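Local coordinates for protein putative NADP oxidoreductase BF3122 (Bacteroides fragilis, PDB 3D1L) that is of unproven function but is probably an NADP-dependent oxidoreductase, joining a Rossmann-type dinucleotide-binding domain to a helical domain related to that of 6-phosphogluconate dehydrogenase, at residues S79-L84 against N108-H113; V114-V119 against T146-F151. All blocks are in the same frame, centred on the assembly; numbering follows the deposited sequence.

Interaction 1 of 2, residues S79-L84 against N108-H113; sequences SAFAEL and NVWEGH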
ATOM      1  N   SER B  79      17.982 -22.354  -8.698  1.00 66.70           N
ATOM      2  CA  SER B  79      18.624 -22.769  -9.963  1.00 67.21           C
ATOM      3  C   SER B  79      20.103 -22.371 -10.115  1.00 67.58           C
ATOM      4  O   SER B  79      20.855 -22.993 -10.884  1.00 67.93           O
ATOM      5  CB  SER B  79      17.804 -22.268 -11.157  1.00 67.66           C
ATOM      6  N   ALA B  80      20.520 -21.337  -9.388  1.00 67.65           N
ATOM      7  CA  ALA B  80      21.923 -20.931  -9.374  1.00 67.34           C
ATOM      8  C   ALA B  80      22.718 -21.568  -8.205  1.00 66.79           C
ATOM      9  O   ALA B  80      23.939 -21.720  -8.288  1.00 66.33           O
ATOM     10  CB  ALA B  80      22.030 -19.406  -9.356  1.00 67.64           C
ATOM     11  N   PHE B  81      22.015 -21.963  -7.144  1.00 66.18           N
ATOM     12  CA  PHE B  81      22.634 -22.598  -5.980  1.00 65.60           C
ATOM     13  C   PHE B  81      23.458 -23.827  -6.357  1.00 65.20           C
ATOM     14  O   PHE B  81      24.666 -23.752  -6.311  1.00 65.23           O
ATOM     15  CB  PHE B  81      21.598 -22.947  -4.900  1.00 66.07           C
ATOM     16  CG  PHE B  81      21.922 -22.375  -3.539  1.00 66.67           C
ATOM     17  CD1 PHE B  81      22.878 -22.974  -2.722  1.00 66.92           C
ATOM     18  CD2 PHE B  81      21.270 -21.215  -3.082  1.00 67.25           C
ATOM     19  CE1 PHE B  81      23.192 -22.427  -1.468  1.00 66.92           C
ATOM     20  CE2 PHE B  81      21.567 -20.656  -1.826  1.00 66.03           C
ATOM     21  CZ  PHE B  81      22.533 -21.264  -1.019  1.00 66.42           C
ATOM     22  N   ALA B  82      22.818 -24.941  -6.737  1.00 64.62           N
ATOM     23  CA  ALA B  82      23.526 -26.197  -7.068  1.00 63.94           C
ATOM     24  C   ALA B  82      24.647 -25.965  -8.036  1.00 63.50           C
ATOM     25  O   ALA B  82      25.800 -26.301  -7.772  1.00 62.43           O
ATOM     26  CB  ALA B  82      22.582 -27.204  -7.672  1.00 64.10           C
ATOM     27  N   GLU B  83      24.249 -25.411  -9.178  1.00 63.63           N
ATOM     28  CA  GLU B  83      25.125 -25.006 -10.255  1.00 63.80           C
ATOM     29  C   GLU B  83      26.400 -24.385  -9.709  1.00 63.29           C
ATOM     30  O   GLU B  83      27.499 -24.665 -10.198  1.00 63.04           O
ATOM     31  CB  GLU B  83      24.382 -23.994 -11.144  1.00 63.73           C
ATOM     32  CG  GLU B  83      25.219 -23.443 -12.301  1.00 64.98           C
ATOM     33  CD  GLU B  83      24.521 -22.366 -13.134  1.00 65.33           C
ATOM     34  OE1 GLU B  83      23.270 -22.369 -13.231  1.00 67.93           O
ATOM     35  OE2 GLU B  83      25.245 -21.518 -13.709  1.00 67.54           O
ATOM     36  N   LEU B  84      26.240 -23.563  -8.673  1.00 62.96           N
ATOM     37  CA  LEU B  84      27.296 -22.655  -8.246  1.00 62.67           C
ATOM     38  C   LEU B  84      27.849 -22.923  -6.852  1.00 61.60           C
ATOM     39  O   LEU B  84      28.786 -22.257  -6.417  1.00 61.69           O
ATOM     40  CB  LEU B  84      26.808 -21.202  -8.373  1.00 63.16           C
ATOM     41  CG  LEU B  84      26.184 -20.722  -9.706  1.00 64.05           C
ATOM     42  CD1 LEU B  84      25.803 -19.246  -9.597  1.00 64.86           C
ATOM     43  CD2 LEU B  84      27.072 -20.969 -10.941  1.00 64.35           C
ATOM     44  N   ASN B 108      20.365 -26.733   5.975  1.00 49.51           N
ATOM     45  CA  ASN B 108      21.086 -27.983   5.666  1.00 50.45           C
ATOM     46  C   ASN B 108      21.646 -28.072   4.248  1.00 50.46           C
ATOM     47  O   ASN B 108      22.421 -28.973   3.961  1.00 51.36           O
ATOM     48  CB  ASN B 108      20.251 -29.241   6.006  1.00 50.34           C
ATOM     49  CG  ASN B 108      18.989 -29.382   5.135  1.00 51.94           C
ATOM     50  OD1 ASN B 108      18.912 -28.850   4.024  1.00 54.12           O
ATOM     51  ND2 ASN B 108      17.997 -30.106   5.646  1.00 52.45           N
ATOM     52  N   VAL B 109      21.272 -27.144   3.369  1.00 50.32           N
ATOM     53  CA  VAL B 109      21.922 -27.082   2.060  1.00 49.62           C
ATOM     54  C   VAL B 109      23.436 -27.149   2.202  1.00 49.27           C
ATOM     55  O   VAL B 109      24.099 -27.890   1.482  1.00 49.30           O
ATOM     56  CB  VAL B 109      21.504 -25.843   1.220  1.00 49.73           C
ATOM     57  CG1 VAL B 109      20.098 -25.945   0.910  1.00 49.91           C
ATOM     58  CG2 VAL B 109      21.776 -24.505   1.944  1.00 49.70           C
ATOM     59  N   TRP B 110      23.974 -26.398   3.158  1.00 48.94           N
ATOM     60  CA  TRP B 110      25.415 -26.313   3.356  1.00 48.75           C
ATOM     61  C   TRP B 110      26.092 -27.529   3.971  1.00 48.90           C
ATOM     62  O   TRP B 110      27.312 -27.646   3.881  1.00 48.37           O
ATOM     63  CB  TRP B 110      25.729 -25.135   4.258  1.00 48.29           C
ATOM     64  CG  TRP B 110      25.293 -23.820   3.729  1.00 48.56           C
ATOM     65  CD1 TRP B 110      24.306 -23.011   4.230  1.00 48.11           C
ATOM     66  CD2 TRP B 110      25.850 -23.133   2.610  1.00 48.06           C
ATOM     67  NE1 TRP B 110      24.217 -21.860   3.484  1.00 46.42           N
ATOM     68  CE2 TRP B 110      25.155 -21.907   2.485  1.00 47.33           C
ATOM     69  CE3 TRP B 110      26.878 -23.429   1.701  1.00 46.91           C
ATOM     70  CZ2 TRP B 110      25.449 -20.981   1.482  1.00 46.51           C
ATOM     71  CZ3 TRP B 110      27.161 -22.501   0.697  1.00 48.02           C
ATOM     72  CH2 TRP B 110      26.446 -21.294   0.601  1.00 47.64           C
ATOM     73  N   GLU B 111      25.327 -28.385   4.650  1.00 49.59           N
ATOM     74  CA  GLU B 111      25.940 -29.411   5.486  1.00 50.52           C
ATOM     75  C   GLU B 111      26.657 -30.477   4.660  1.00 49.94           C
ATOM     76  O   GLU B 111      26.129 -30.968   3.657  1.00 49.99           O
ATOM     77  CB  GLU B 111      24.946 -30.003   6.492  1.00 50.90           C
ATOM     78  CG  GLU B 111      24.203 -31.270   6.080  1.00 52.68           C
ATOM     79  CD  GLU B 111      23.528 -31.944   7.266  1.00 52.75           C
ATOM     80  OE1 GLU B 111      24.261 -32.425   8.153  1.00 55.86           O
ATOM     81  OE2 GLU B 111      22.273 -31.997   7.319  1.00 55.45           O
ATOM     82  N   GLY B 112      27.878 -30.804   5.077  1.00 49.40           N
ATOM     83  CA  GLY B 112      28.731 -31.692   4.296  1.00 48.52           C
ATOM     84  C   GLY B 112      29.587 -30.929   3.295  1.00 48.12           C
ATOM     85  O   GLY B 112      30.612 -31.442   2.839  1.00 48.12           O
ATOM     86  N   HIS B 113      29.182 -29.700   2.956  1.00 47.32           N
ATOM     87  CA  HIS B 113      29.930 -28.877   1.991  1.00 46.51           C
ATOM     88  C   HIS B 113      30.968 -27.962   2.631  1.00 45.57           C
ATOM     89  O   HIS B 113      32.051 -27.773   2.073  1.00 46.01           O
ATOM     90  CB  HIS B 113      28.971 -28.082   1.099  1.00 46.84           C
ATOM     91  CG  HIS B 113      28.112 -28.946   0.228  1.00 47.76           C
ATOM     92  ND1 HIS B 113      26.744 -29.036   0.379  1.00 49.70           N
ATOM     93  CD2 HIS B 113      28.430 -29.775  -0.794  1.00 47.97           C
ATOM     94  CE1 HIS B 113      26.255 -29.884  -0.508  1.00 49.18           C
ATOM     95  NE2 HIS B 113      27.259 -30.342  -1.238  1.00 48.83           N
TER
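Phe81 and Trp110 carry the aromatic part of this contact as an offset edge-to-face (T-shaped) pair. The phenyl ring presents its CE1-CZ edge to one face of the indole, near the rim of the benzo half, where Phe81 CZ comes within 3.9 Å of Trp110 CZ2. The centroids of the phenyl and the six-membered indole ring are 5.5 Å apart and the planes meet at 62°, too steep for parallel stacking. CG of Trp110 lies anti to its carbonyl carbon and beside the backbone N (chi1 -60°), and the benzo end of the indole comes nearer the helix than its CB does.

The pair belongs to the Rossmann-type domain: helix 78-89 and the loop that follows strand 97-100 pack against the same part of the central sheet. Val74, on the strand leading into that helix, touches both rings, while His100 lies against the indole with the two ring planes only about 25° apart.

Aliphatic packing comes from Val109, whose CG2 is 4.2 Å from Phe81 CE1 and also sits over the indole face that receives the phenyl edge. Polar bonds on the loop side include two internal to residues 108-113. His113 ND1 donates to the carbonyl of Val109, 3.1 Å to O, with that oxygen close to the imidazole plane, and His113 N bonds to Trp110 O, joining the loop after the 3-10 turn back to it.

Interaction 2 of 2, residues V114-V119 against T146-F151; sequences VPHYGV and TEDAAF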
ATOM      1  N   VAL B 114      30.635 -27.382   3.782  1.00 44.05           N
ATOM      2  CA  VAL B 114      31.559 -26.509   4.519  1.00 42.90           C
ATOM      3  C   VAL B 114      31.462 -26.712   6.020  1.00 42.23           C
ATOM      4  O   VAL B 114      30.410 -27.085   6.537  1.00 42.36           O
ATOM      5  CB  VAL B 114      31.335 -24.987   4.228  1.00 43.83           C
ATOM      6  CG1 VAL B 114      31.967 -24.589   2.893  1.00 42.39           C
ATOM      7  CG2 VAL B 114      29.869 -24.617   4.294  1.00 41.44           C
ATOM      8  N   PRO B 115      32.574 -26.513   6.727  1.00 41.97           N
ATOM      9  CA  PRO B 115      32.508 -26.663   8.178  1.00 41.49           C
ATOM     10  C   PRO B 115      31.697 -25.598   8.939  1.00 41.10           C
ATOM     11  O   PRO B 115      31.209 -25.906  10.006  1.00 40.54           O
ATOM     12  CB  PRO B 115      33.980 -26.645   8.611  1.00 41.35           C
ATOM     13  CG  PRO B 115      34.714 -26.003   7.471  1.00 41.71           C
ATOM     14  CD  PRO B 115      33.952 -26.279   6.234  1.00 41.97           C
ATOM     15  N   HIS B 116      31.597 -24.368   8.427  1.00 40.22           N
ATOM     16  CA  HIS B 116      30.876 -23.309   9.125  1.00 40.09           C
ATOM     17  C   HIS B 116      29.872 -22.680   8.148  1.00 41.21           C
ATOM     18  O   HIS B 116      30.224 -22.278   7.014  1.00 40.06           O
ATOM     19  CB  HIS B 116      31.828 -22.271   9.734  1.00 39.82           C
ATOM     20  CG  HIS B 116      32.908 -22.870  10.581  1.00 38.80           C
ATOM     21  ND1 HIS B 116      32.769 -23.062  11.941  1.00 39.06           N
ATOM     22  CD2 HIS B 116      34.124 -23.380  10.252  1.00 38.08           C
ATOM     23  CE1 HIS B 116      33.861 -23.638  12.414  1.00 38.49           C
ATOM     24  NE2 HIS B 116      34.702 -23.830  11.413  1.00 36.36           N
ATOM     25  N   TYR B 117      28.614 -22.625   8.589  1.00 40.83           N
ATOM     26  CA  TYR B 117      27.522 -22.251   7.703  1.00 41.43           C
ATOM     27  C   TYR B 117      26.297 -21.844   8.526  1.00 41.37           C
ATOM     28  O   TYR B 117      26.250 -22.097   9.734  1.00 42.39           O
ATOM     29  CB  TYR B 117      27.192 -23.388   6.739  1.00 41.32           C
ATOM     30  CG  TYR B 117      26.749 -24.674   7.393  1.00 41.59           C
ATOM     31  CD1 TYR B 117      25.415 -24.866   7.762  1.00 43.05           C
ATOM     32  CD2 TYR B 117      27.652 -25.714   7.609  1.00 42.67           C
ATOM     33  CE1 TYR B 117      24.995 -26.048   8.367  1.00 43.53           C
ATOM     34  CE2 TYR B 117      27.249 -26.922   8.200  1.00 41.67           C
ATOM     35  CZ  TYR B 117      25.920 -27.073   8.579  1.00 43.27           C
ATOM     36  OH  TYR B 117      25.498 -28.245   9.162  1.00 43.40           O
ATOM     37  N   GLY B 118      25.321 -21.226   7.880  1.00 40.86           N
ATOM     38  CA  GLY B 118      24.168 -20.697   8.591  1.00 40.96           C
ATOM     39  C   GLY B 118      23.224 -19.957   7.684  1.00 41.11           C
ATOM     40  O   GLY B 118      23.389 -19.963   6.468  1.00 40.96           O
ATOM     41  N   VAL B 119      22.206 -19.351   8.288  1.00 40.99           N
ATOM     42  CA  VAL B 119      21.199 -18.587   7.575  1.00 40.04           C
ATOM     43  C   VAL B 119      21.181 -17.227   8.244  1.00 39.87           C
ATOM     44  O   VAL B 119      21.205 -17.133   9.461  1.00 39.51           O
ATOM     45  CB  VAL B 119      19.807 -19.261   7.666  1.00 40.73           C
ATOM     46  CG1 VAL B 119      18.731 -18.420   6.966  1.00 38.78           C
ATOM     47  CG2 VAL B 119      19.858 -20.652   7.071  1.00 41.21           C
ATOM     48  N   THR B 146      26.915 -22.837  17.949  1.00 47.10           N
ATOM     49  CA  THR B 146      26.576 -21.725  18.833  1.00 48.29           C
ATOM     50  C   THR B 146      27.530 -20.541  18.637  1.00 48.54           C
ATOM     51  O   THR B 146      27.119 -19.385  18.697  1.00 49.12           O
ATOM     52  CB  THR B 146      26.579 -22.177  20.341  1.00 48.60           C
ATOM     53  OG1 THR B 146      26.679 -23.605  20.426  1.00 49.54           O
ATOM     54  CG2 THR B 146      25.315 -21.753  21.042  1.00 48.89           C
ATOM     55  N   GLU B 147      28.801 -20.841  18.396  1.00 48.74           N
ATOM     56  CA  GLU B 147      29.818 -19.826  18.214  1.00 49.41           C
ATOM     57  C   GLU B 147      29.636 -19.110  16.859  1.00 48.55           C
ATOM     58  O   GLU B 147      29.844 -17.898  16.762  1.00 48.25           O
ATOM     59  CB  GLU B 147      31.211 -20.466  18.299  1.00 50.84           C
ATOM     60  CG  GLU B 147      31.493 -21.238  19.636  1.00 54.06           C
ATOM     61  CD  GLU B 147      30.671 -22.536  19.795  1.00 58.94           C
ATOM     62  OE1 GLU B 147      30.764 -23.425  18.918  1.00 60.91           O
ATOM     63  OE2 GLU B 147      29.925 -22.670  20.805  1.00 61.96           O
ATOM     64  N   ASP B 148      29.260 -19.858  15.822  1.00 46.93           N
ATOM     65  CA  ASP B 148      28.926 -19.242  14.530  1.00 46.62           C
ATOM     66  C   ASP B 148      27.639 -18.407  14.629  1.00 45.80           C
ATOM     67  O   ASP B 148      27.558 -17.314  14.057  1.00 45.64           O
ATOM     68  CB  ASP B 148      28.808 -20.297  13.421  1.00 46.37           C
ATOM     69  CG  ASP B 148      30.165 -20.918  13.030  1.00 47.65           C
ATOM     70  OD1 ASP B 148      31.103 -20.153  12.684  1.00 45.69           O
ATOM     71  OD2 ASP B 148      30.280 -22.174  13.042  1.00 47.44           O
ATOM     72  N   ALA B 149      26.639 -18.918  15.358  1.00 45.05           N
ATOM     73  CA  ALA B 149      25.398 -18.166  15.602  1.00 44.53           C
ATOM     74  C   ALA B 149      25.640 -16.882  16.398  1.00 44.25           C
ATOM     75  O   ALA B 149      25.042 -15.852  16.072  1.00 44.47           O
ATOM     76  CB  ALA B 149      24.324 -19.036  16.283  1.00 44.62           C
ATOM     77  N   ALA B 150      26.495 -16.938  17.429  1.00 42.86           N
ATOM     78  CA  ALA B 150      26.856 -15.742  18.195  1.00 42.59           C
ATOM     79  C   ALA B 150      27.540 -14.688  17.328  1.00 42.63           C
ATOM     80  O   ALA B 150      27.260 -13.490  17.445  1.00 42.53           O
ATOM     81  CB  ALA B 150      27.750 -16.098  19.418  1.00 43.24           C
ATOM     82  N   PHE B 151      28.434 -15.143  16.465  1.00 42.52           N
ATOM     83  CA  PHE B 151      29.077 -14.296  15.470  1.00 43.18           C
ATOM     84  C   PHE B 151      28.090 -13.607  14.510  1.00 42.71           C
ATOM     85  O   PHE B 151      28.159 -12.391  14.322  1.00 43.26           O
ATOM     86  CB  PHE B 151      30.071 -15.133  14.667  1.00 43.70           C
ATOM     87  CG  PHE B 151      30.843 -14.348  13.673  1.00 45.02           C
ATOM     88  CD1 PHE B 151      31.816 -13.442  14.089  1.00 48.91           C
ATOM     89  CD2 PHE B 151      30.625 -14.516  12.321  1.00 45.47           C
ATOM     90  CE1 PHE B 151      32.548 -12.694  13.156  1.00 47.63           C
ATOM     91  CE2 PHE B 151      31.352 -13.777  11.389  1.00 46.46           C
ATOM     92  CZ  PHE B 151      32.314 -12.860  11.825  1.00 46.60           C
TER
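His116 meets the carboxylate of Asp148 with the ND1 edge of its imidazole, and these two side chains make up the direct contact between segments 114-119 and 146-151. The segments belong to neighbouring elements of the mixed sheet and its helical cover: residues 114-119 run into strand 117-122, which pairs with strand 97-100 on one flank and antiparallel with strand 139-143 on the other, and helix 146-157 starts just after that last strand, beyond Ser144 and Ser145. A His-carboxylate hydrogen bond thus links the entry of one strand to the first turn of the helix that follows its neighbour.

The bond is close to straight, with an N-H...O angle of 164° and 2.9 Å from His116 ND1 to Asp148 OD2. The acceptor lies almost exactly in the imidazole plane, and OD2 offers its syn lone pair, on the side of the other carboxylate oxygen. Ring and carboxylate are nevertheless turned 72° apart. Both side chains hold CG anti to their own carbonyl carbon, and they cross at about a right angle.

Asp148 OD2 has other partners as well: it is hydrogen-bonded to Ser145 OG and weakly to Ser144 OG, at the junction of strand and helix. These bonds help fix the rotation of a buried carboxylate, whose negative charge would favour a proton on ND1 and may raise the basicity of the imidazole. On the backbone side, His116 is bonded to Met98 of the adjoining strand. His116 CB, where the ring is attached, lies 3.7 Å from both Asp148 OD1 and Asp148 OD2.

From the N terminus, the chain completes strand 71-74 and enters helix 78-89, the first half of interaction 1. It then returns through strand 97-100, and interaction 1 closes the loop when residues 108-113 come back to the helix. Interaction 2 begins at the very next residue and closes after strands 117-122 and 139-143, at helix 146-157, so the two loops follow in series and neither nest nor cross. Their centres are about 16 Å apart, yet they touch: Tyr117 CG packs 3.3 Å from Trp110 CB. Interaction 1 ties helix 78-89 to the loop before strand 117-122, and interaction 2 ties the entry of that strand to helix 146-157.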